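Local coordinates for putative diflavin flavoprotein A 5 (Nostoc sp. PCC 7120, PDB 4FEK) that probably passes electrons from NADH to oxygen, reducing it to water, this piece being the metallo-beta-lactamase-like domain of the flavodiiron protein, at residues N91-F96 with R119-D124; D173-A178 with Q244-W249; V224-Y227 with P233-R236. One frame throughout, in Å; residues are numbered along the deposited sequence.

Contact 1 of 3, residues N91-F96 with R119-D124; sequences NRIPTF and RAAFPD. With PO4 (phosphate ion), chain E.
In the outer layer of the metallo-beta-lactamase fold, I93 and F96 of helix 93-102 pack against A121 and F122, where helix 112-121 ends. I93 sits in the middle and uses both of its branches. Its CG1 lies beside the backbone N (chi1 -63°), which carries CD1 out to the methyl of A121, CD1 to CB 3.6 Å, while CG2 is directed at the F122 ring, 3.9 Å from CZ. F122 has left helical geometry, and its ring reaches in between I93 and the next turn. There its CZ meets CB of F96 at 3.8 Å, and the carbonyl O of I93 lies at the ring edge. K97 and L100 also line the ring. No hydrogen bond crosses; the side-chain packing is apolar.

The residues just ahead of I93 point instead into the pocket that probably corresponds to the di-iron site of iron-binding relatives, here occupied by a phosphate probably taken up from the crystallisation liquor. H87, S89 and K174 are also hydrogen-bonded to it. N91 gives ND2 to phosphate O2 at 2.9 Å. The R92 chain bends at chi2 (-103°) and presents the edge of its guanidinium to the anion, with NH1 held by P58 O. NH2 reaches phosphate O4 at 3.0 Å, and NE meets phosphate O1 at 2.8 Å in an almost straight bond, 176° at the hydrogen.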
loop_
_atom_site.group_PDB
_atom_site.type_symbol
_atom_site.label_atom_id
_atom_site.label_comp_id
_atom_site.label_asym_id
_atom_site.label_seq_id
_atom_site.Cartn_x
_atom_site.Cartn_y
_atom_site.Cartn_z
ATOM N N ASN A 91 -1.823 9.777 10.640
ATOM C CA ASN A 91 -2.503 10.679 9.710
ATOM C C ASN A 91 -3.544 9.965 8.817
ATOM O O ASN A 91 -4.202 10.592 7.992
ATOM C CB ASN A 91 -1.510 11.499 8.893
ATOM C CG ASN A 91 -0.583 10.627 8.084
ATOM O OD1 ASN A 91 -0.773 9.411 8.020
ATOM N ND2 ASN A 91 0.426 11.237 7.459
ATOM N N ARG A 92 -3.696 8.654 8.996
ATOM C CA ARG A 92 -4.747 7.914 8.301
ATOM C C ARG A 92 -5.987 7.754 9.176
ATOM O O ARG A 92 -7.033 7.326 8.690
ATOM C CB ARG A 92 -4.258 6.530 7.906
ATOM C CG ARG A 92 -2.889 6.536 7.240
ATOM C CD ARG A 92 -3.010 6.368 5.754
ATOM N NE ARG A 92 -1.706 6.418 5.088
ATOM C CZ ARG A 92 -1.424 5.790 3.956
ATOM N NH1 ARG A 92 -2.352 5.035 3.368
ATOM N NH2 ARG A 92 -0.215 5.907 3.417
ATOM N N ILE A 93 -5.853 8.065 10.461
ATOM C CA ILE A 93 -6.960 7.872 11.403
ATOM C C ILE A 93 -8.267 8.554 10.958
ATOM O O ILE A 93 -9.326 7.925 11.007
ATOM C CB ILE A 93 -6.592 8.275 12.846
ATOM C CG1 ILE A 93 -5.459 7.394 13.369
ATOM C CG2 ILE A 93 -7.824 8.194 13.760
ATOM C CD1 ILE A 93 -5.777 5.928 13.300
ATOM N N PRO A 94 -8.203 9.833 10.522
ATOM C CA PRO A 94 -9.466 10.448 10.080
ATOM C C PRO A 94 -10.144 9.693 8.927
ATOM O O PRO A 94 -11.370 9.587 8.893
ATOM C CB PRO A 94 -9.038 11.851 9.636
ATOM C CG PRO A 94 -7.810 12.141 10.490
ATOM C CD PRO A 94 -7.105 10.824 10.615
ATOM N N THR A 95 -9.363 9.147 8.006
ATOM C CA THR A 95 -9.942 8.337 6.936
ATOM C C THR A 95 -10.580 7.041 7.469
ATOM O O THR A 95 -11.652 6.642 7.014
ATOM C CB THR A 95 -8.894 8.008 5.828
ATOM O OG1 THR A 95 -8.181 9.202 5.480
ATOM C CG2 THR A 95 -9.586 7.449 4.580
ATOM N N PHE A 96 -9.912 6.386 8.424
ATOM C CA PHE A 96 -10.467 5.186 9.053
ATOM C C PHE A 96 -11.766 5.541 9.776
ATOM O O PHE A 96 -12.724 4.769 9.758
ATOM C CB PHE A 96 -9.502 4.594 10.084
ATOM C CG PHE A 96 -8.208 4.101 9.500
ATOM C CD1 PHE A 96 -8.082 3.881 8.139
ATOM C CD2 PHE A 96 -7.120 3.851 10.324
ATOM C CE1 PHE A 96 -6.882 3.420 7.603
ATOM C CE2 PHE A 96 -5.919 3.401 9.791
ATOM C CZ PHE A 96 -5.807 3.182 8.436
ATOM N N ARG A 119 -6.761 0.239 18.140
ATOM C CA ARG A 119 -7.717 0.218 19.245
ATOM C C ARG A 119 -7.563 1.463 20.108
ATOM O O ARG A 119 -8.544 1.982 20.632
ATOM C CB ARG A 119 -7.577 -1.054 20.092
ATOM C CG ARG A 119 -8.012 -2.330 19.380
ATOM C CD ARG A 119 -8.203 -3.510 20.344
ATOM N NE ARG A 119 -8.431 -4.770 19.628
ATOM C CZ ARG A 119 -9.599 -5.147 19.112
ATOM N NH1 ARG A 119 -10.665 -4.359 19.223
ATOM N NH2 ARG A 119 -9.708 -6.309 18.474
ATOM N N ALA A 120 -6.336 1.953 20.234
ATOM C CA ALA A 120 -6.088 3.169 20.998
ATOM C C ALA A 120 -6.607 4.417 20.284
ATOM O O ALA A 120 -7.008 5.381 20.936
ATOM C CB ALA A 120 -4.609 3.310 21.322
ATOM N N ALA A 121 -6.606 4.403 18.950
ATOM C CA ALA A 121 -7.115 5.539 18.181
ATOM C C ALA A 121 -8.636 5.627 18.224
ATOM O O ALA A 121 -9.209 6.677 17.942
ATOM C CB ALA A 121 -6.632 5.479 16.732
ATOM N N PHE A 122 -9.286 4.518 18.558
ATOM C CA PHE A 122 -10.746 4.469 18.641
ATOM C C PHE A 122 -11.158 3.884 19.985
ATOM O O PHE A 122 -11.802 2.834 20.038
ATOM C CB PHE A 122 -11.301 3.628 17.504
ATOM C CG PHE A 122 -11.023 4.209 16.150
ATOM C CD1 PHE A 122 -11.905 5.101 15.573
ATOM C CD2 PHE A 122 -9.862 3.890 15.472
ATOM C CE1 PHE A 122 -11.644 5.650 14.332
ATOM C CE2 PHE A 122 -9.598 4.434 14.232
ATOM C CZ PHE A 122 -10.489 5.316 13.663
ATOM N N PRO A 123 -10.781 4.572 21.073
ATOM C CA PRO A 123 -10.822 4.023 22.432
ATOM C C PRO A 123 -12.240 3.748 22.925
ATOM O O PRO A 123 -12.446 2.766 23.639
ATOM C CB PRO A 123 -10.156 5.120 23.269
ATOM C CG PRO A 123 -10.446 6.373 22.524
ATOM C CD PRO A 123 -10.422 6.002 21.068
ATOM N N ASP A 124 -13.194 4.592 22.545
ATOM C CA ASP A 124 -14.590 4.379 22.923
ATOM C C ASP A 124 -15.385 3.857 21.730
ATOM O O ASP A 124 -16.480 4.331 21.424
ATOM C CB ASP A 124 -15.208 5.657 23.495
ATOM C CG ASP A 124 -14.861 6.883 22.680
ATOM O OD1 ASP A 124 -13.900 6.807 21.880
ATOM O OD2 ASP A 124 -15.541 7.919 22.846
HETATM P P PO4 E . 1.831 8.039 5.760
HETATM O O1 PO4 E . 0.353 7.922 6.151
HETATM O O2 PO4 E . 2.295 9.387 6.200
HETATM O O3 PO4 E . 2.549 6.953 6.509
HETATM O O4 PO4 E . 1.929 7.903 4.259
#

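Contact 2 of 3, residues D173-A178 with Q244-W249; sequences DKIFGA and QAYADW. With PO4 (phosphate ion), chain E.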
loop_
_atom_site.group_PDB
_atom_site.type_symbol
_atom_site.label_atom_id
_atom_site.label_comp_id
_atom_site.label_asym_id
_atom_site.label_seq_id
_atom_site.Cartn_x
_atom_site.Cartn_y
_atom_site.Cartn_z
ATOM N N ASP A 173 2.459 -1.610 -0.565
ATOM C CA ASP A 173 2.326 -0.358 0.203
ATOM C C ASP A 173 3.575 0.516 -0.002
ATOM O O ASP A 173 3.850 0.926 -1.126
ATOM C CB ASP A 173 2.127 -0.687 1.694
ATOM C CG ASP A 173 1.708 0.522 2.525
ATOM O OD1 ASP A 173 1.393 1.592 1.948
ATOM O OD2 ASP A 173 1.695 0.392 3.773
ATOM N N LYS A 174 4.345 0.771 1.065
ATOM C CA LYS A 174 5.527 1.639 0.946
ATOM C C LYS A 174 6.659 1.067 0.102
ATOM O O LYS A 174 7.528 1.815 -0.340
ATOM C CB LYS A 174 6.085 2.034 2.329
ATOM C CG LYS A 174 5.166 2.916 3.154
ATOM C CD LYS A 174 4.949 4.284 2.501
ATOM C CE LYS A 174 3.952 5.129 3.323
ATOM N NZ LYS A 174 3.903 6.552 2.881
ATOM N N ILE A 175 6.704 -0.251 -0.095
ATOM C CA ILE A 175 7.847 -0.802 -0.833
ATOM C C ILE A 175 7.672 -0.631 -2.353
ATOM O O ILE A 175 6.574 -0.855 -2.872
ATOM C CB ILE A 175 8.130 -2.279 -0.498
ATOM C CG1 ILE A 175 7.995 -2.557 1.006
ATOM C CG2 ILE A 175 9.524 -2.685 -1.023
ATOM C CD1 ILE A 175 8.920 -1.731 1.885
ATOM N N PHE A 176 8.757 -0.250 -3.037
ATOM C CA PHE A 176 8.834 -0.154 -4.517
ATOM C C PHE A 176 8.157 1.033 -5.205
ATOM O O PHE A 176 8.004 1.008 -6.434
ATOM C CB PHE A 176 8.303 -1.419 -5.225
ATOM C CG PHE A 176 8.941 -2.680 -4.793
ATOM C CD1 PHE A 176 10.283 -2.927 -5.056
ATOM C CD2 PHE A 176 8.190 -3.652 -4.149
ATOM C CE1 PHE A 176 10.861 -4.109 -4.666
ATOM C CE2 PHE A 176 8.760 -4.837 -3.766
ATOM C CZ PHE A 176 10.100 -5.070 -4.019
ATOM N N GLY A 177 7.746 2.048 -4.449
ATOM C CA GLY A 177 7.010 3.157 -5.047
ATOM C C GLY A 177 7.846 4.297 -5.597
ATOM O O GLY A 177 9.096 4.212 -5.714
ATOM N N ALA A 178 7.159 5.385 -5.943
ATOM C CA ALA A 178 7.833 6.598 -6.419
ATOM C C ALA A 178 6.921 7.784 -6.229
ATOM O O ALA A 178 5.721 7.677 -6.463
ATOM C CB ALA A 178 8.227 6.461 -7.899
ATOM N N GLN A 244 15.601 -6.275 -8.769
ATOM C CA GLN A 244 17.054 -6.446 -8.814
ATOM C C GLN A 244 17.756 -5.177 -8.327
ATOM O O GLN A 244 18.731 -5.242 -7.573
ATOM C CB GLN A 244 17.531 -6.791 -10.216
ATOM C CG GLN A 244 19.040 -6.992 -10.283
ATOM C CD GLN A 244 19.545 -8.047 -9.294
ATOM O OE1 GLN A 244 20.366 -7.755 -8.411
ATOM N NE2 GLN A 244 19.063 -9.278 -9.446
ATOM N N ALA A 245 17.253 -4.023 -8.762
ATOM C CA ALA A 245 17.786 -2.736 -8.317
ATOM C C ALA A 245 17.706 -2.541 -6.804
ATOM O O ALA A 245 18.680 -2.098 -6.191
ATOM C CB ALA A 245 17.111 -1.583 -9.046
ATOM N N TYR A 246 16.555 -2.855 -6.202
ATOM C CA TYR A 246 16.413 -2.806 -4.740
ATOM C C TYR A 246 17.468 -3.667 -4.032
ATOM O O TYR A 246 18.041 -3.274 -3.005
ATOM C CB TYR A 246 15.001 -3.221 -4.296
ATOM C CG TYR A 246 14.080 -2.035 -4.035
ATOM C CD1 TYR A 246 13.863 -1.068 -5.016
ATOM C CD2 TYR A 246 13.414 -1.899 -2.827
ATOM C CE1 TYR A 246 13.030 0.030 -4.774
ATOM C CE2 TYR A 246 12.559 -0.810 -2.592
ATOM C CZ TYR A 246 12.380 0.141 -3.561
ATOM O OH TYR A 246 11.563 1.218 -3.295
ATOM N N ALA A 247 17.699 -4.849 -4.575
ATOM C CA ALA A 247 18.728 -5.734 -4.058
ATOM C C ALA A 247 20.114 -5.092 -4.191
ATOM O O ALA A 247 20.888 -5.069 -3.223
ATOM C CB ALA A 247 18.677 -7.072 -4.791
ATOM N N ASP A 248 20.426 -4.555 -5.370
ATOM C CA ASP A 248 21.742 -3.936 -5.570
ATOM C C ASP A 248 21.927 -2.684 -4.707
ATOM O O ASP A 248 22.955 -2.519 -4.058
ATOM C CB ASP A 248 21.990 -3.587 -7.037
ATOM C CG ASP A 248 21.984 -4.807 -7.943
ATOM O OD1 ASP A 248 22.187 -5.936 -7.441
ATOM O OD2 ASP A 248 21.758 -4.624 -9.161
ATOM N N TRP A 249 20.928 -1.806 -4.718
ATOM C CA TRP A 249 20.948 -0.599 -3.903
ATOM C C TRP A 249 21.076 -0.931 -2.410
ATOM O O TRP A 249 21.786 -0.246 -1.682
ATOM C CB TRP A 249 19.692 0.250 -4.149
ATOM C CG TRP A 249 19.548 0.774 -5.566
ATOM C CD1 TRP A 249 20.544 0.988 -6.475
ATOM C CD2 TRP A 249 18.327 1.143 -6.215
ATOM N NE1 TRP A 249 20.015 1.465 -7.650
ATOM C CE2 TRP A 249 18.654 1.575 -7.511
ATOM C CE3 TRP A 249 16.982 1.167 -5.812
ATOM C CZ2 TRP A 249 17.688 2.013 -8.418
ATOM C CZ3 TRP A 249 16.019 1.598 -6.717
ATOM C CH2 TRP A 249 16.376 2.017 -7.999
HETATM P P PO4 E . 1.831 8.039 5.760
HETATM O O1 PO4 E . 0.353 7.922 6.151
HETATM O O2 PO4 E . 2.295 9.387 6.200
HETATM O O3 PO4 E . 2.549 6.953 6.509
HETATM O O4 PO4 E . 1.929 7.903 4.259
HETATM O O HOH W 1 11.294 2.728 -5.350
#
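The side chain of F176 leaves with CG beside its backbone N (chi1 -55°), while that of Y246 is turned to a less usual chi1 of -97°; together these torsions lay CD1 of F176 over the centre of the Y246 ring. The rings are neither parallel nor perpendicular: their planes make 44°, with centroids 4.8 Å apart and F176 CE1 3.8 Å from Y246 CD2. I175 adds its CG2, 3.9 Å from Y246 CE2, and the same methyl also lies over the rim of one face of the F176 ring. The phenol thus brings its oxygen up to the backbone of F176, where it meets two polar partners. The N of F176 gives Y246 OH a weak, bent bond of 3.2 Å. The hydroxyl in turn donates to a water at 2.6 Å from OH, which passes a hydrogen on to the O of G177, 2.7 Å from the water.

In the metallo-beta-lactamase fold this loop follows strand 169-173, and D173, hydrogen-bonded to H87, probably corresponds to the metal-bridging aspartate of iron-binding relatives. Helix 239-258 covers the loop from outside, and F201 of helix 194-205 meets the Y246 ring edge-to-face, while L216 of helix 209-219 touches both F176 and Y246. At the pocket end K174 turns away from the helix. Its bent chain places NZ 2.8 Å from phosphate O4, and H231 NE2 is a second partner of the same nitrogen.

Contact 3 of 3, residues V224-Y227 with P233-R236; sequences VRLY and PLVR
A single antiparallel beta bridge joins Y227 to V235, pinning the segment that leads to helix 239-258 against strand 226-229, an edge strand of the five-stranded sheet. The two residues form a hydrogen-bonded pair, with both backbone bonds made. Y227 N reaches V235 O at 2.9 Å, and V235 N returns to Y227 O at 3.0 Å. The bonds are well directed, 164° and 159° at the hydrogen. V235 O also receives a CA-H...O contact from L226, whose CA lies 3.6 Å away. The ladder goes no further between these segments.

The side chains fall on two faces. On one, Y227 and V235 lie side by side, CB to CB 3.9 Å, with the tyrosine ring oblique to the valine. On the other is L226, whose CG is anti to the backbone N (chi1 -177°). This directs CD1 across the bridge, 4.0 Å from L234 CB and 3.7 Å from R236 CB, and close to the V235 carbonyl oxygen. The arginine offers L226 only the root of its chain; its charged end leads away to a cation-pi contact with F186, and its backbone N is hydrogen-bonded to D187 OD1.

The two faces look into different layers of the metallo-beta-lactamase sandwich. L234 rests on N44 and Y46 of strand 41-49 in the other sheet. Y227 and V235 face helix 239-258, touching L239 and L242 respectively, and the tyrosine OH is hydrogen-bonded to T243 OG1. Along its other edge strand 226-229 runs parallel to strand 169-173, where L226 is backbone-bonded to L170.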
loop_
_atom_site.group_PDB
_atom_site.type_symbol
_atom_site.label_atom_id
_atom_site.label_comp_id
_atom_site.label_asym_id
_atom_site.label_seq_id
_atom_site.Cartn_x
_atom_site.Cartn_y
_atom_site.Cartn_z
ATOM N N VAL A 224 4.852 -13.293 -9.022
ATOM C CA VAL A 224 4.209 -11.970 -9.028
ATOM C C VAL A 224 4.162 -11.334 -10.415
ATOM O O VAL A 224 5.180 -11.229 -11.102
ATOM C CB VAL A 224 4.936 -10.972 -8.080
ATOM C CG1 VAL A 224 4.162 -9.663 -7.974
ATOM C CG2 VAL A 224 5.147 -11.574 -6.716
ATOM N N ARG A 225 2.982 -10.871 -10.806
ATOM C CA ARG A 225 2.806 -10.202 -12.090
ATOM C C ARG A 225 2.783 -8.688 -11.937
ATOM O O ARG A 225 3.032 -7.971 -12.898
ATOM C CB ARG A 225 1.501 -10.658 -12.751
ATOM C CG ARG A 225 1.497 -12.120 -13.163
ATOM C CD ARG A 225 0.149 -12.510 -13.746
ATOM N NE ARG A 225 0.245 -13.722 -14.548
ATOM C CZ ARG A 225 0.080 -13.763 -15.866
ATOM N NH1 ARG A 225 -0.208 -12.655 -16.537
ATOM N NH2 ARG A 225 0.199 -14.916 -16.513
ATOM N N LEU A 226 2.484 -8.203 -10.731
ATOM C CA LEU A 226 2.359 -6.766 -10.497
ATOM C C LEU A 226 2.709 -6.418 -9.059
ATOM O O LEU A 226 2.266 -7.112 -8.130
ATOM C CB LEU A 226 0.920 -6.305 -10.779
ATOM C CG LEU A 226 0.636 -4.808 -10.660
ATOM C CD1 LEU A 226 1.111 -4.102 -11.915
ATOM C CD2 LEU A 226 -0.856 -4.539 -10.398
ATOM N N TYR A 227 3.497 -5.356 -8.875
ATOM C CA TYR A 227 3.607 -4.719 -7.558
ATOM C C TYR A 227 2.577 -3.596 -7.507
ATOM O O TYR A 227 2.767 -2.536 -8.123
ATOM C CB TYR A 227 5.002 -4.107 -7.287
ATOM C CG TYR A 227 6.139 -5.089 -7.120
ATOM C CD1 TYR A 227 5.919 -6.384 -6.660
ATOM C CD2 TYR A 227 7.455 -4.703 -7.371
ATOM C CE1 TYR A 227 6.970 -7.268 -6.485
ATOM C CE2 TYR A 227 8.515 -5.592 -7.195
ATOM C CZ TYR A 227 8.268 -6.865 -6.747
ATOM O OH TYR A 227 9.326 -7.749 -6.581
ATOM N N PRO A 233 3.166 5.042 -10.117
ATOM C CA PRO A 233 2.741 4.023 -11.083
ATOM C C PRO A 233 2.889 2.609 -10.537
ATOM O O PRO A 233 3.836 2.289 -9.803
ATOM C CB PRO A 233 3.682 4.236 -12.278
ATOM C CG PRO A 233 4.820 5.041 -11.745
ATOM C CD PRO A 233 4.350 5.803 -10.553
ATOM N N LEU A 234 1.933 1.764 -10.901
ATOM C CA LEU A 234 1.941 0.361 -10.529
ATOM C C LEU A 234 3.068 -0.313 -11.300
ATOM O O LEU A 234 3.272 -0.044 -12.479
ATOM C CB LEU A 234 0.573 -0.279 -10.826
ATOM C CG LEU A 234 -0.594 0.036 -9.856
ATOM C CD1 LEU A 234 -0.749 1.496 -9.512
ATOM C CD2 LEU A 234 -1.909 -0.486 -10.397
ATOM N N VAL A 235 3.826 -1.163 -10.624
ATOM C CA VAL A 235 5.018 -1.718 -11.229
ATOM C C VAL A 235 4.731 -3.053 -11.878
ATOM O O VAL A 235 4.549 -4.057 -11.211
ATOM C CB VAL A 235 6.171 -1.833 -10.228
ATOM C CG1 VAL A 235 7.440 -2.324 -10.950
ATOM C CG2 VAL A 235 6.422 -0.457 -9.576
ATOM N N ARG A 236 4.695 -3.032 -13.207
ATOM C CA ARG A 236 4.321 -4.188 -13.996
ATOM C C ARG A 236 5.538 -4.688 -14.764
ATOM O O ARG A 236 6.217 -5.613 -14.331
ATOM C CB ARG A 236 3.180 -3.801 -14.950
ATOM C CG ARG A 236 2.602 -4.956 -15.754
ATOM C CD ARG A 236 1.218 -4.565 -16.279
ATOM N NE ARG A 236 1.305 -3.480 -17.253
ATOM C CZ ARG A 236 0.245 -2.941 -17.854
ATOM N NH1 ARG A 236 -0.971 -3.374 -17.558
ATOM N NH2 ARG A 236 0.403 -1.966 -18.738
#

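Contacts 2 and 3 are buried neighbours, centres about 12 Å apart: contact 2 packs the loop after strand 169-173 on helix 239-258, and contact 3 fixes the segment leading into that helix. They meet directly, the F176 ring stacking on Y227. Contact 1 lies across the chain's centre, its own centre about 29 Å from that of contact 2 and about 30 Å from that of contact 3, and is only partly buried, joining two helices beside the seven-stranded sheet. Chemistry follows place: apolar packing at contact 1, an aromatic pair with a water-linked hydroxyl at contact 2, paired backbone bonds at contact 3. Contacts 1 and 2 nevertheless converge on the phosphate, whose charge probably allows R92 and K174 to approach closely.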